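Local coordinates for Card1 endonuclease domain-containing protein (Vibrio cholerae, PDB 1XMX) that is of unknown function but carries a Card1-like endonuclease domain of the PDDEXK clan and may bind nucleic acid, at residues Y105-F108 / R109-W113; K263-Q266 / D267-T271; L371-H374 / L375-F379. All blocks are in the same frame, centred on the assembly; numbering follows the deposited sequence.

Along the chain the three contacts follow in series, each closing before the next opens, and each is a short-range arrangement along or at the end of a helix. Contact 1 ends helix 98-110, in the part of the chain built on a mixed sheet that includes strands 88-92 and 115-118. Contact 2, where helix 243-266 ends, and contact 3, in helix 371-380, both lie in the Card1-like endonuclease region. Their centres are 11 Å apart, and they touch through Ile265 and Met269, so the end of helix 243-266 and its loop pack against helix 371-380. Contact 1 stands apart, its nearest atoms about 28 Å from contact 2 and about 30 Å from contact 3.

Contact 1 (Y105-F108 / R109-W113); sequences YEVF and RSYHW
A Schellman motif ends helix 98-110, the helix of the beta-alpha-beta unit that runs from strand 88-92 to strand 115-118, and Phe108 and Trp113 meet across it. His112 leaves helical geometry with a positive phi of 63°. Trp113 N gives a weak but straight bond to Phe108 O (3.3 Å), the outer bond of the motif, and His112 N makes the inner one to Arg109 O (2.9 Å). Further back, Arg109 N bonds Tyr105 O at 2.8 Å. The carbonyl of Val107 is gripped by a side chain as well: Ser110 OG, held between its own backbone N and carbonyl carbon (chi1 68°), reaches Val107 O at 2.7 Å. The same oxygen lies at the edge of the Tyr111 ring, in its plane, 3.2 Å from CD2. On the apolar side, Phe108 CD1 comes to the edge of the Trp113 indole, 3.7 Å from CE3, with the two ring planes inclined at 53°. Val107 and Phe108 lean on helix 68-85, where Tyr111 OH bonds Glu80; Phe108 also meets Phe91 of strand 88-92 edge-to-face, while Tyr105 and Arg109 pack on Ile115 of strand 115-118.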
ATOM      1  N   TYR A 105      13.876 -28.006   1.070  1.00 21.15           N
ATOM      2  CA  TYR A 105      12.933 -28.844   1.844  1.00 20.63           C
ATOM      3  C   TYR A 105      13.507 -30.250   2.178  1.00 22.22           C
ATOM      4  O   TYR A 105      13.398 -30.746   3.362  1.00 17.87           O
ATOM      5  CB  TYR A 105      11.578 -28.987   1.128  1.00 24.12           C
ATOM      6  CG  TYR A 105      10.516 -29.741   1.952  1.00 25.02           C
ATOM      7  CD1 TYR A 105      10.427 -31.136   1.954  1.00 25.98           C
ATOM      8  CD2 TYR A 105       9.624 -29.046   2.752  1.00 26.19           C
ATOM      9  CE1 TYR A 105       9.450 -31.821   2.749  1.00 25.58           C
ATOM     10  CE2 TYR A 105       8.664 -29.717   3.518  1.00 26.15           C
ATOM     11  CZ  TYR A 105       8.584 -31.091   3.512  1.00 25.86           C
ATOM     12  OH  TYR A 105       7.590 -31.694   4.316  1.00 27.95           O
ATOM     13  N   GLU A 106      14.096 -30.898   1.161  1.00 22.63           N
ATOM     14  CA  GLU A 106      14.645 -32.264   1.354  1.00 27.49           C
ATOM     15  C   GLU A 106      15.735 -32.224   2.435  1.00 24.85           C
ATOM     16  O   GLU A 106      15.752 -33.042   3.348  1.00 25.10           O
ATOM     17  CB  GLU A 106      15.216 -32.854   0.059  1.00 26.49           C
ATOM     18  CG  GLU A 106      15.704 -34.318   0.205  1.00 32.67           C
ATOM     19  CD  GLU A 106      16.618 -34.798  -0.950  1.00 35.49           C
ATOM     20  OE1 GLU A 106      17.610 -34.086  -1.255  1.00 40.24           O
ATOM     21  OE2 GLU A 106      16.376 -35.893  -1.549  1.00 38.43           O
ATOM     22  N   VAL A 107      16.654 -31.275   2.304  1.00 23.33           N
ATOM     23  CA  VAL A 107      17.765 -31.171   3.233  1.00 23.62           C
ATOM     24  C   VAL A 107      17.246 -30.905   4.660  1.00 23.17           C
ATOM     25  O   VAL A 107      17.552 -31.635   5.607  1.00 21.09           O
ATOM     26  CB  VAL A 107      18.783 -30.060   2.815  1.00 23.39           C
ATOM     27  CG1 VAL A 107      19.874 -29.959   3.857  1.00 20.88           C
ATOM     28  CG2 VAL A 107      19.377 -30.363   1.427  1.00 22.66           C
ATOM     29  N   PHE A 108      16.427 -29.876   4.803  1.00 22.52           N
ATOM     30  CA  PHE A 108      15.986 -29.479   6.152  1.00 22.79           C
ATOM     31  C   PHE A 108      15.064 -30.529   6.805  1.00 23.48           C
ATOM     32  O   PHE A 108      15.141 -30.781   8.017  1.00 22.16           O
ATOM     33  CB  PHE A 108      15.334 -28.091   6.121  1.00 20.57           C
ATOM     34  CG  PHE A 108      16.285 -27.001   5.704  1.00 20.88           C
ATOM     35  CD1 PHE A 108      17.626 -27.074   6.038  1.00 22.83           C
ATOM     36  CD2 PHE A 108      15.845 -25.888   5.038  1.00 19.05           C
ATOM     37  CE1 PHE A 108      18.506 -26.039   5.669  1.00 24.77           C
ATOM     38  CE2 PHE A 108      16.712 -24.862   4.685  1.00 20.21           C
ATOM     39  CZ  PHE A 108      18.031 -24.931   5.006  1.00 22.23           C
ATOM     40  N   ARG A 109      14.204 -31.137   6.004  1.00 22.40           N
ATOM     41  CA  ARG A 109      13.361 -32.189   6.513  1.00 24.51           C
ATOM     42  C   ARG A 109      14.195 -33.389   7.074  1.00 25.05           C
ATOM     43  O   ARG A 109      13.851 -33.976   8.109  1.00 25.84           O
ATOM     44  CB  ARG A 109      12.344 -32.627   5.448  1.00 24.90           C
ATOM     45  CG  ARG A 109      11.537 -33.823   5.853  1.00 27.42           C
ATOM     46  CD  ARG A 109      10.546 -33.484   6.991  1.00 28.73           C
ATOM     47  NE  ARG A 109       9.721 -34.658   7.279  1.00 29.98           N
ATOM     48  CZ  ARG A 109      10.119 -35.693   7.997  1.00 29.85           C
ATOM     49  NH1 ARG A 109      11.331 -35.721   8.535  1.00 32.24           N
ATOM     50  NH2 ARG A 109       9.312 -36.709   8.155  1.00 29.78           N
ATOM     51  N   SER A 110      15.321 -33.705   6.449  1.00 24.42           N
ATOM     52  CA  SER A 110      16.144 -34.811   6.955  1.00 24.74           C
ATOM     53  C   SER A 110      16.784 -34.534   8.314  1.00 24.68           C
ATOM     54  O   SER A 110      17.086 -35.447   9.040  1.00 23.05           O
ATOM     55  CB  SER A 110      17.217 -35.252   5.963  1.00 24.06           C
ATOM     56  OG  SER A 110      18.179 -34.238   5.825  1.00 24.53           O
ATOM     57  N   TYR A 111      16.973 -33.262   8.634  1.00 25.59           N
ATOM     58  CA  TYR A 111      17.435 -32.808   9.932  1.00 23.97           C
ATOM     59  C   TYR A 111      16.299 -32.670  10.954  1.00 23.83           C
ATOM     60  O   TYR A 111      16.536 -32.269  12.090  1.00 23.00           O
ATOM     61  CB  TYR A 111      18.149 -31.462   9.756  1.00 25.71           C
ATOM     62  CG  TYR A 111      19.552 -31.619   9.198  1.00 26.94           C
ATOM     63  CD1 TYR A 111      20.621 -31.853  10.053  1.00 26.17           C
ATOM     64  CD2 TYR A 111      19.799 -31.585   7.817  1.00 26.23           C
ATOM     65  CE1 TYR A 111      21.903 -32.020   9.574  1.00 27.17           C
ATOM     66  CE2 TYR A 111      21.081 -31.759   7.326  1.00 27.01           C
ATOM     67  CZ  TYR A 111      22.133 -31.974   8.234  1.00 27.56           C
ATOM     68  OH  TYR A 111      23.420 -32.161   7.808  1.00 28.74           O
ATOM     69  N   HIS A 112      15.064 -32.970  10.568  1.00 24.09           N
ATOM     70  CA  HIS A 112      13.946 -32.838  11.511  1.00 26.48           C
ATOM     71  C   HIS A 112      13.697 -31.404  11.987  1.00 25.37           C
ATOM     72  O   HIS A 112      13.171 -31.190  13.079  1.00 24.87           O
ATOM     73  CB  HIS A 112      14.161 -33.741  12.729  1.00 31.02           C
ATOM     74  CG  HIS A 112      14.252 -35.181  12.369  1.00 35.32           C
ATOM     75  ND1 HIS A 112      13.515 -35.720  11.336  1.00 37.89           N
ATOM     76  CD2 HIS A 112      15.031 -36.183  12.847  1.00 37.80           C
ATOM     77  CE1 HIS A 112      13.819 -37.003  11.206  1.00 38.35           C
ATOM     78  NE2 HIS A 112      14.734 -37.309  12.111  1.00 39.06           N
ATOM     79  N   TRP A 113      14.065 -30.423  11.168  1.00 22.36           N
ATOM     80  CA  TRP A 113      13.832 -29.061  11.540  1.00 22.11           C
ATOM     81  C   TRP A 113      12.435 -28.714  11.084  1.00 20.64           C
ATOM     82  O   TRP A 113      12.002 -29.210  10.069  1.00 22.38           O
ATOM     83  CB  TRP A 113      14.859 -28.151  10.883  1.00 21.88           C
ATOM     84  CG  TRP A 113      16.189 -28.246  11.553  1.00 22.37           C
ATOM     85  CD1 TRP A 113      16.439 -28.495  12.906  1.00 23.32           C
ATOM     86  CD2 TRP A 113      17.474 -28.126  10.931  1.00 21.97           C
ATOM     87  NE1 TRP A 113      17.806 -28.522  13.130  1.00 22.83           N
ATOM     88  CE2 TRP A 113      18.452 -28.272  11.937  1.00 22.52           C
ATOM     89  CE3 TRP A 113      17.895 -27.873   9.624  1.00 23.45           C
ATOM     90  CZ2 TRP A 113      19.802 -28.180  11.665  1.00 21.27           C
ATOM     91  CZ3 TRP A 113      19.259 -27.813   9.364  1.00 22.36           C
ATOM     92  CH2 TRP A 113      20.181 -27.967  10.376  1.00 22.59           C
TER

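Contact 2 (K263-Q266 / D267-T271); sequences KQIQ and DDMPT
Helix 243-266 of the Card1-like endonuclease region gives way here to the loop that leads into strand 272-276, and Ile265 and Met269 meet side by side across the change. The backbone shows how the helix runs out. Asp267 N divides itself between two carbonyls, with weak bonds to Lys263 O at 3.4 Å and to Gln264 O at 3.3 Å. One residue on, Asp268 N makes the firmer bond, 3.0 Å to Ile265 O, a link of the i to i-3 kind that tightens the last turn. This donor stands 49° above the carbonyl plane and so does not use a lone pair. Met269 N follows with a weak bond to Gln266 O at 3.3 Å, and at Met269 the chain leaves the helical region.

The apolar part of the contact is carried by one branch of Ile265. Ile265 CG2 lies anti to the backbone N, and from there the methyl reaches along the helix side to Met269, 3.8 Å from SD and 3.9 Å from CG. The two side chains point the same way, while the thioether bends at its last torsion (chi3 61°) and turns its methyl aside. Asp267 instead lies back against the final turn, with Asp267 CB 3.4 Å from Gln264 O.

Gln266 extends away from the turn (chi1 179°) and ties the helix end to the following strand: its OE1 accepts from Arg275 NE and its NE2 donates to Ile272 O. Ile265 also packs on Ile272 of strand 272-276. On helix 371-380, Ile265 lies against Leu375 and Thr376, and Met269 against Phe379, so the helix end lies between helix 371-380 and strand 272-276.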
ATOM      1  N   LYS A 263      -8.994   5.913   8.305  1.00 18.60           N
ATOM      2  CA  LYS A 263      -8.611   6.086   9.716  1.00 22.23           C
ATOM      3  C   LYS A 263      -9.768   5.730  10.682  1.00 22.35           C
ATOM      4  O   LYS A 263      -9.537   5.086  11.705  1.00 18.01           O
ATOM      5  CB  LYS A 263      -8.103   7.503   9.970  1.00 25.61           C
ATOM      6  CG  LYS A 263      -7.830   7.771  11.419  1.00 29.55           C
ATOM      7  CD  LYS A 263      -7.515   9.233  11.664  1.00 32.40           C
ATOM      8  CE  LYS A 263      -7.226   9.486  13.149  1.00 34.14           C
ATOM      9  NZ  LYS A 263      -6.870  10.921  13.344  1.00 34.86           N
ATOM     10  N   GLN A 264     -10.994   6.140  10.336  1.00 21.98           N
ATOM     11  CA  GLN A 264     -12.208   5.655  11.015  1.00 24.96           C
ATOM     12  C   GLN A 264     -12.448   4.156  11.000  1.00 24.18           C
ATOM     13  O   GLN A 264     -12.812   3.569  12.029  1.00 26.55           O
ATOM     14  CB  GLN A 264     -13.462   6.310  10.416  1.00 27.38           C
ATOM     15  CG  GLN A 264     -13.647   7.636  10.942  1.00 32.75           C
ATOM     16  CD  GLN A 264     -14.999   8.212  10.601  1.00 36.94           C
ATOM     17  OE1 GLN A 264     -16.006   7.481  10.432  1.00 38.51           O
ATOM     18  NE2 GLN A 264     -15.045   9.535  10.517  1.00 37.11           N
ATOM     19  N   ILE A 265     -12.295   3.536   9.830  1.00 23.38           N
ATOM     20  CA  ILE A 265     -12.489   2.074   9.697  1.00 20.74           C
ATOM     21  C   ILE A 265     -11.455   1.364  10.517  1.00 21.84           C
ATOM     22  O   ILE A 265     -11.732   0.367  11.144  1.00 24.28           O
ATOM     23  CB  ILE A 265     -12.383   1.647   8.225  1.00 20.19           C
ATOM     24  CG1 ILE A 265     -13.558   2.234   7.443  1.00 15.61           C
ATOM     25  CG2 ILE A 265     -12.356   0.127   8.099  1.00 17.52           C
ATOM     26  CD1 ILE A 265     -13.365   2.278   5.929  1.00 17.59           C
ATOM     27  N   GLN A 266     -10.256   1.916  10.574  1.00 22.44           N
ATOM     28  CA  GLN A 266      -9.135   1.262  11.265  1.00 23.39           C
ATOM     29  C   GLN A 266      -9.359   1.192  12.792  1.00 23.98           C
ATOM     30  O   GLN A 266      -8.864   0.299  13.466  1.00 25.19           O
ATOM     31  CB  GLN A 266      -7.846   2.003  10.919  1.00 21.32           C
ATOM     32  CG  GLN A 266      -6.569   1.501  11.562  1.00 24.97           C
ATOM     33  CD  GLN A 266      -5.409   2.434  11.297  1.00 25.70           C
ATOM     34  OE1 GLN A 266      -5.579   3.659  11.354  1.00 28.23           O
ATOM     35  NE2 GLN A 266      -4.225   1.877  11.007  1.00 24.58           N
ATOM     36  N   ASP A 267     -10.115   2.133  13.332  1.00 25.82           N
ATOM     37  CA  ASP A 267     -10.506   2.077  14.750  1.00 27.21           C
ATOM     38  C   ASP A 267     -11.181   0.738  15.076  1.00 26.27           C
ATOM     39  O   ASP A 267     -11.069   0.263  16.176  1.00 23.82           O
ATOM     40  CB  ASP A 267     -11.467   3.228  15.096  1.00 31.10           C
ATOM     41  CG  ASP A 267     -10.792   4.610  15.033  1.00 33.96           C
ATOM     42  OD1 ASP A 267      -9.557   4.685  15.200  1.00 35.38           O
ATOM     43  OD2 ASP A 267     -11.491   5.628  14.831  1.00 36.22           O
ATOM     44  N   ASP A 268     -11.885   0.118  14.134  1.00 25.65           N
ATOM     45  CA  ASP A 268     -12.523  -1.151  14.436  1.00 26.10           C
ATOM     46  C   ASP A 268     -12.004  -2.357  13.665  1.00 25.38           C
ATOM     47  O   ASP A 268     -12.562  -3.439  13.843  1.00 23.90           O
ATOM     48  CB  ASP A 268     -14.011  -1.075  14.182  1.00 30.36           C
ATOM     49  CG  ASP A 268     -14.708  -0.118  15.113  1.00 33.74           C
ATOM     50  OD1 ASP A 268     -14.423  -0.135  16.341  1.00 35.59           O
ATOM     51  OD2 ASP A 268     -15.528   0.684  14.604  1.00 37.55           O
ATOM     52  N   MET A 269     -10.992  -2.164  12.804  1.00 22.66           N
ATOM     53  CA  MET A 269     -10.457  -3.204  11.918  1.00 24.06           C
ATOM     54  C   MET A 269      -8.973  -3.205  12.134  1.00 23.33           C
ATOM     55  O   MET A 269      -8.269  -2.545  11.373  1.00 23.49           O
ATOM     56  CB  MET A 269     -10.625  -2.836  10.410  1.00 25.16           C
ATOM     57  CG  MET A 269     -11.861  -3.414   9.652  1.00 27.14           C
ATOM     58  SD  MET A 269     -11.776  -3.606   7.846  1.00 23.16           S
ATOM     59  CE  MET A 269     -10.470  -4.680   7.843  1.00 17.96           C
ATOM     60  N   PRO A 270      -8.479  -3.893  13.174  1.00 23.87           N
ATOM     61  CA  PRO A 270      -7.000  -3.942  13.394  1.00 23.37           C
ATOM     62  C   PRO A 270      -6.164  -4.525  12.253  1.00 20.09           C
ATOM     63  O   PRO A 270      -4.963  -4.331  12.270  1.00 20.60           O
ATOM     64  CB  PRO A 270      -6.820  -4.800  14.675  1.00 23.31           C
ATOM     65  CG  PRO A 270      -8.116  -5.581  14.821  1.00 23.82           C
ATOM     66  CD  PRO A 270      -9.219  -4.648  14.197  1.00 24.44           C
ATOM     67  N   THR A 271      -6.757  -5.208  11.272  1.00 19.81           N
ATOM     68  CA  THR A 271      -5.963  -5.678  10.106  1.00 17.83           C
ATOM     69  C   THR A 271      -5.413  -4.503   9.282  1.00 19.17           C
ATOM     70  O   THR A 271      -4.544  -4.685   8.500  1.00 17.34           O
ATOM     71  CB  THR A 271      -6.771  -6.632   9.166  1.00 20.26           C
ATOM     72  OG1 THR A 271      -8.016  -6.002   8.788  1.00 19.65           O
ATOM     73  CG2 THR A 271      -7.084  -7.969   9.853  1.00 18.53           C
TER

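Contact 3 (L371-H374 / L375-F379); sequences LKTH and LTQWF
Lys372 O is gripped twice by Thr376, by its hydroxyl at 2.6 Å from OG1 and by its backbone at 3.0 Å from N, in the way serine and threonine side chains often bond back to the preceding turn of an alpha-helix. The two donors reach the oxygen from opposite faces of the carbonyl plane. What brings the hydroxyl there is its place anti to the carbonyl carbon of Thr376 (chi1 -55°), beside the backbone N. The same OG1 also accepts from a water, which in turn takes a weak bond from Lys372 NZ. This bridge leads from the ammonium group of Lys372 to the hydroxyl and may add slightly to the polarisation of the O-H.

The rest of the backbone is regular helix 371-380, in the Card1-like endonuclease region. Leu375 N bonds Leu371 O at 2.9 Å, and Gln377 N bonds Thr373 O at 2.8 Å.

On the buried side, Leu371 and Leu375 lie alongside one another and point the same way. The CD1 branch of Leu371 touches both CG and CD1 of Leu375, each at 3.9 Å, and both leucines face strand 361-363 through Ile363, while Leu371 also meets Leu257 of helix 243-266. Trp378 turns away from the turn to meet His305 edge-to-face and Arg338 in a cation-pi contact.

On another side of the helix, the amide of Gln377 stands beside the imidazole of His374, their planes 74° apart. Gln377 OE1 comes 3.5 Å from His374 ND1, oblique to the ring, while Gln377 NE2 lies 3.7 Å from Thr373 CG2.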
ATOM      1  N   LEU A 371     -19.133   5.461   1.037  1.00 21.05           N
ATOM      2  CA  LEU A 371     -17.689   5.315   0.875  1.00 20.96           C
ATOM      3  C   LEU A 371     -17.201   4.398   1.990  1.00 20.51           C
ATOM      4  O   LEU A 371     -16.433   3.495   1.772  1.00 21.62           O
ATOM      5  CB  LEU A 371     -16.994   6.689   0.956  1.00 16.63           C
ATOM      6  CG  LEU A 371     -15.458   6.784   0.892  1.00 18.52           C
ATOM      7  CD1 LEU A 371     -14.843   6.136  -0.393  1.00 18.84           C
ATOM      8  CD2 LEU A 371     -14.971   8.193   1.049  1.00 18.89           C
ATOM      9  N   LYS A 372     -17.678   4.631   3.197  1.00 20.74           N
ATOM     10  CA  LYS A 372     -17.078   3.976   4.335  1.00 20.03           C
ATOM     11  C   LYS A 372     -17.381   2.460   4.307  1.00 20.17           C
ATOM     12  O   LYS A 372     -16.517   1.659   4.597  1.00 20.06           O
ATOM     13  CB  LYS A 372     -17.509   4.647   5.643  1.00 19.57           C
ATOM     14  CG  LYS A 372     -17.004   3.890   6.884  1.00 22.75           C
ATOM     15  CD  LYS A 372     -16.986   4.825   8.059  1.00 26.27           C
ATOM     16  CE  LYS A 372     -17.777   4.267   9.223  1.00 29.30           C
ATOM     17  NZ  LYS A 372     -16.858   3.354   9.984  1.00 31.61           N
ATOM     18  N   THR A 373     -18.590   2.091   3.924  1.00 19.82           N
ATOM     19  CA  THR A 373     -18.983   0.703   3.758  1.00 21.86           C
ATOM     20  C   THR A 373     -18.239  -0.030   2.624  1.00 22.65           C
ATOM     21  O   THR A 373     -17.765  -1.162   2.806  1.00 21.75           O
ATOM     22  CB  THR A 373     -20.496   0.615   3.570  1.00 23.36           C
ATOM     23  OG1 THR A 373     -21.093   0.982   4.812  1.00 26.48           O
ATOM     24  CG2 THR A 373     -20.941  -0.751   3.204  1.00 22.42           C
ATOM     25  N   HIS A 374     -18.127   0.612   1.465  1.00 21.45           N
ATOM     26  CA  HIS A 374     -17.416   0.002   0.336  1.00 19.12           C
ATOM     27  C   HIS A 374     -15.936  -0.144   0.641  1.00 16.75           C
ATOM     28  O   HIS A 374     -15.336  -1.121   0.263  1.00 18.68           O
ATOM     29  CB  HIS A 374     -17.621   0.790  -0.943  1.00 20.17           C
ATOM     30  CG  HIS A 374     -19.040   0.847  -1.398  1.00 22.69           C
ATOM     31  ND1 HIS A 374     -19.752  -0.271  -1.759  1.00 24.55           N
ATOM     32  CD2 HIS A 374     -19.885   1.896  -1.573  1.00 23.16           C
ATOM     33  CE1 HIS A 374     -20.971   0.079  -2.143  1.00 24.79           C
ATOM     34  NE2 HIS A 374     -21.074   1.387  -2.043  1.00 22.51           N
ATOM     35  N   LEU A 375     -15.351   0.801   1.352  1.00 16.76           N
ATOM     36  CA  LEU A 375     -13.976   0.679   1.755  1.00 16.60           C
ATOM     37  C   LEU A 375     -13.792  -0.459   2.771  1.00 18.65           C
ATOM     38  O   LEU A 375     -12.807  -1.195   2.726  1.00 21.06           O
ATOM     39  CB  LEU A 375     -13.484   2.009   2.317  1.00 15.10           C
ATOM     40  CG  LEU A 375     -13.050   3.171   1.369  1.00 15.58           C
ATOM     41  CD1 LEU A 375     -12.480   4.324   2.121  1.00 11.08           C
ATOM     42  CD2 LEU A 375     -11.994   2.654   0.368  1.00 14.21           C
ATOM     43  N   THR A 376     -14.734  -0.583   3.700  1.00 18.56           N
ATOM     44  CA  THR A 376     -14.731  -1.657   4.692  1.00 19.98           C
ATOM     45  C   THR A 376     -14.805  -2.984   3.975  1.00 19.05           C
ATOM     46  O   THR A 376     -14.020  -3.862   4.221  1.00 22.72           O
ATOM     47  CB  THR A 376     -15.925  -1.506   5.715  1.00 19.74           C
ATOM     48  OG1 THR A 376     -15.888  -0.208   6.321  1.00 19.42           O
ATOM     49  CG2 THR A 376     -15.797  -2.550   6.871  1.00 19.89           C
ATOM     50  N   GLN A 377     -15.736  -3.126   3.064  1.00 19.06           N
ATOM     51  CA  GLN A 377     -15.827  -4.343   2.307  1.00 19.57           C
ATOM     52  C   GLN A 377     -14.509  -4.699   1.631  1.00 19.09           C
ATOM     53  O   GLN A 377     -14.087  -5.866   1.700  1.00 19.74           O
ATOM     54  CB  GLN A 377     -16.956  -4.248   1.299  1.00 19.12           C
ATOM     55  CG  GLN A 377     -18.306  -4.091   2.023  1.00 22.84           C
ATOM     56  CD  GLN A 377     -19.477  -3.810   1.086  1.00 24.03           C
ATOM     57  OE1 GLN A 377     -19.309  -3.315  -0.042  1.00 25.60           O
ATOM     58  NE2 GLN A 377     -20.663  -4.049   1.573  1.00 23.29           N
ATOM     59  N   TRP A 378     -13.834  -3.710   1.031  1.00 16.75           N
ATOM     60  CA  TRP A 378     -12.610  -3.952   0.247  1.00 15.34           C
ATOM     61  C   TRP A 378     -11.563  -4.451   1.216  1.00 17.19           C
ATOM     62  O   TRP A 378     -10.871  -5.464   0.929  1.00 15.01           O
ATOM     63  CB  TRP A 378     -12.094  -2.680  -0.414  1.00 14.16           C
ATOM     64  CG  TRP A 378     -10.944  -2.853  -1.381  1.00 11.70           C
ATOM     65  CD1 TRP A 378     -10.847  -3.761  -2.404  1.00 10.47           C
ATOM     66  CD2 TRP A 378      -9.764  -2.051  -1.428  1.00 12.13           C
ATOM     67  NE1 TRP A 378      -9.609  -3.613  -3.052  1.00 10.91           N
ATOM     68  CE2 TRP A 378      -8.953  -2.546  -2.478  1.00 11.22           C
ATOM     69  CE3 TRP A 378      -9.294  -0.971  -0.670  1.00 11.27           C
ATOM     70  CZ2 TRP A 378      -7.734  -1.970  -2.792  1.00 11.90           C
ATOM     71  CZ3 TRP A 378      -8.075  -0.432  -0.968  1.00 10.96           C
ATOM     72  CH2 TRP A 378      -7.317  -0.917  -2.046  1.00 11.40           C
ATOM     73  N   PHE A 379     -11.502  -3.803   2.387  1.00 16.52           N
ATOM     74  CA  PHE A 379     -10.496  -4.172   3.398  1.00 17.42           C
ATOM     75  C   PHE A 379     -10.774  -5.513   4.092  1.00 19.35           C
ATOM     76  O   PHE A 379      -9.827  -6.178   4.547  1.00 19.55           O
ATOM     77  CB  PHE A 379     -10.378  -3.118   4.473  1.00 16.85           C
ATOM     78  CG  PHE A 379      -9.808  -1.800   3.990  1.00 19.12           C
ATOM     79  CD1 PHE A 379      -8.750  -1.767   3.075  1.00 18.12           C
ATOM     80  CD2 PHE A 379     -10.333  -0.586   4.451  1.00 17.76           C
ATOM     81  CE1 PHE A 379      -8.181  -0.540   2.667  1.00 18.77           C
ATOM     82  CE2 PHE A 379      -9.755   0.654   4.040  1.00 18.27           C
ATOM     83  CZ  PHE A 379      -8.691   0.672   3.147  1.00 16.94           C
TER
HETATM   84  O   HOH W   1     -16.338   0.183   9.290  1.00 30.14           O